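Local structure of fiber protein (Human adenovirus 14, 3F0Y) at residues Y57-S62 with A191-T196. The protein forms the trimeric knob at the tip of the viral fiber and probably attaches the virus to receptors on the host cell. Sequence-based numbering, arbitrary orientation.
Sequences YVIGVS and ATTLVT
A chi1 of 65° on T196 sets OG1 between its own backbone N and carbonyl carbon, facing the edge of strand 51-60, and turns CG2 onto V58. The rotation of V58 puts CG1 anti to its carbonyl carbon and leaves CG2 between N and that carbon, toward the threonine methyl. OG1 of T196 accepts the N-H of V58 at 2.9 Å in a nearly straight bond (162°), standing in for the main-chain carbonyl of a regular hydrogen-bonded antiparallel pair. In return T196 N donates to V58 O at 3.1 Å, lying in the carbonyl plane, so both main-chain polar groups of V58 are held by one threonine. The same V58 O also receives a CA-H contact from V195, with CA 3.4 Å away. The V58 and T196 side chains pass at a slant, and their CG2 methyls are squeezed to 3.4 Å, short of normal van der Waals contact. Further along, G60 N donates to L194 O at 2.8 Å, more bent at 145° and tilted from the carbonyl plane. G60, lacking a side chain, lets this carbonyl come in close, while T193 CG2 rests 3.2 Å from G60 O. The CG2 methyls of I59 and V195 touch loosely at 4.2 Å. The segments run nearly antiparallel; through the single non-hydrogen-bonded bridge I59-V195 the loop continues the sheet edge ahead of strand 199-204, in the knob's antiparallel beta-sandwich. Strand 39-48 pairs with the other edge of 51-60, W177 of the other sheet touches V58 and T196, tying the contact to the sandwich core, and a second subunit packs I204 on Y57 and K134 on V195. Helix 63-66, just after the strand, covers the loop at L194: N66 OD1 accepts a hydrogen bond from L194 N, and F65 packs on the leucine side chain.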
loop_
_atom_site.group_PDB
_atom_site.type_symbol
_atom_site.label_atom_id
_atom_site.label_comp_id
_atom_site.label_asym_id
_atom_site.label_seq_id
_atom_site.Cartn_x
_atom_site.Cartn_y
_atom_site.Cartn_z
ATOM N N TYR A 57 -3.278 -2.538 13.091
ATOM C CA TYR A 57 -2.183 -2.979 13.949
ATOM C C TYR A 57 -2.691 -3.257 15.354
ATOM O O TYR A 57 -3.841 -2.956 15.683
ATOM C CB TYR A 57 -1.030 -1.967 13.974
ATOM C CG TYR A 57 -1.376 -0.581 14.473
ATOM C CD1 TYR A 57 -2.093 0.306 13.678
ATOM C CD2 TYR A 57 -0.956 -0.145 15.728
ATOM C CE1 TYR A 57 -2.401 1.581 14.124
ATOM C CE2 TYR A 57 -1.259 1.132 16.183
ATOM C CZ TYR A 57 -1.982 1.990 15.375
ATOM O OH TYR A 57 -2.290 3.257 15.809
ATOM N N VAL A 58 -1.831 -3.855 16.169
ATOM C CA VAL A 58 -2.189 -4.217 17.531
ATOM C C VAL A 58 -1.245 -3.554 18.523
ATOM O O VAL A 58 -0.054 -3.400 18.256
ATOM C CB VAL A 58 -2.177 -5.750 17.734
ATOM C CG1 VAL A 58 -3.135 -6.416 16.762
ATOM C CG2 VAL A 58 -0.777 -6.312 17.567
ATOM N N ILE A 59 -1.798 -3.137 19.658
ATOM C CA ILE A 59 -1.009 -2.639 20.774
ATOM C C ILE A 59 -1.324 -3.533 21.966
ATOM O O ILE A 59 -2.455 -3.554 22.451
ATOM C CB ILE A 59 -1.341 -1.174 21.109
ATOM C CG1 ILE A 59 -1.148 -0.284 19.878
ATOM C CG2 ILE A 59 -0.471 -0.680 22.261
ATOM C CD1 ILE A 59 -1.671 1.114 20.055
ATOM N N GLY A 60 -0.327 -4.290 22.410
ATOM C CA GLY A 60 -0.520 -5.273 23.464
ATOM C C GLY A 60 -0.748 -4.641 24.824
ATOM O O GLY A 60 -0.196 -3.582 25.126
ATOM N N VAL A 61 -1.567 -5.299 25.641
ATOM C CA VAL A 61 -1.901 -4.806 26.976
ATOM C C VAL A 61 -1.598 -5.849 28.051
ATOM O O VAL A 61 -0.888 -5.554 29.012
ATOM C CB VAL A 61 -3.383 -4.387 27.062
ATOM C CG1 VAL A 61 -3.742 -3.965 28.480
ATOM C CG2 VAL A 61 -3.668 -3.259 26.071
ATOM N N SER A 62 -2.126 -7.062 27.886
ATOM C CA SER A 62 -1.917 -8.128 28.870
ATOM C C SER A 62 -0.466 -8.603 28.861
ATOM O O SER A 62 0.211 -8.554 27.831
ATOM C CB SER A 62 -2.865 -9.310 28.626
ATOM O OG SER A 62 -2.365 -10.195 27.637
ATOM N N ALA A 191 11.500 -7.747 26.886
ATOM C CA ALA A 191 10.131 -7.565 26.401
ATOM C C ALA A 191 9.421 -6.457 27.180
ATOM O O ALA A 191 9.601 -6.329 28.391
ATOM C CB ALA A 191 9.347 -8.868 26.506
ATOM N N THR A 192 8.633 -5.653 26.471
ATOM C CA THR A 192 7.830 -4.603 27.089
ATOM C C THR A 192 6.395 -4.677 26.572
ATOM O O THR A 192 5.528 -5.256 27.227
ATOM C CB THR A 192 8.423 -3.201 26.826
ATOM O OG1 THR A 192 8.595 -3.005 25.416
ATOM C CG2 THR A 192 9.762 -3.049 27.523
ATOM N N THR A 193 6.155 -4.113 25.392
ATOM C CA THR A 193 4.828 -4.114 24.787
ATOM C C THR A 193 4.909 -4.637 23.361
ATOM O O THR A 193 5.723 -4.163 22.569
ATOM C CB THR A 193 4.221 -2.698 24.758
ATOM O OG1 THR A 193 4.237 -2.144 26.078
ATOM C CG2 THR A 193 2.782 -2.732 24.245
ATOM N N LEU A 194 4.063 -5.615 23.047
ATOM C CA LEU A 194 3.949 -6.126 21.688
ATOM C C LEU A 194 3.161 -5.128 20.849
ATOM O O LEU A 194 1.942 -5.010 20.991
ATOM C CB LEU A 194 3.263 -7.497 21.677
ATOM C CG LEU A 194 2.957 -8.133 20.317
ATOM C CD1 LEU A 194 4.077 -7.898 19.313
ATOM C CD2 LEU A 194 2.687 -9.626 20.483
ATOM N N VAL A 195 3.872 -4.396 19.997
ATOM C CA VAL A 195 3.258 -3.476 19.050
ATOM C C VAL A 195 3.633 -3.909 17.638
ATOM O O VAL A 195 4.809 -4.104 17.340
ATOM C CB VAL A 195 3.742 -2.028 19.270
ATOM C CG1 VAL A 195 3.210 -1.106 18.173
ATOM C CG2 VAL A 195 3.320 -1.528 20.644
ATOM N N THR A 196 2.635 -4.072 16.775
ATOM C CA THR A 196 2.892 -4.308 15.357
ATOM C C THR A 196 2.812 -2.972 14.627
ATOM O O THR A 196 2.032 -2.098 15.010
ATOM C CB THR A 196 1.888 -5.310 14.739
ATOM O OG1 THR A 196 0.566 -4.757 14.751
ATOM C CG2 THR A 196 1.898 -6.631 15.503
#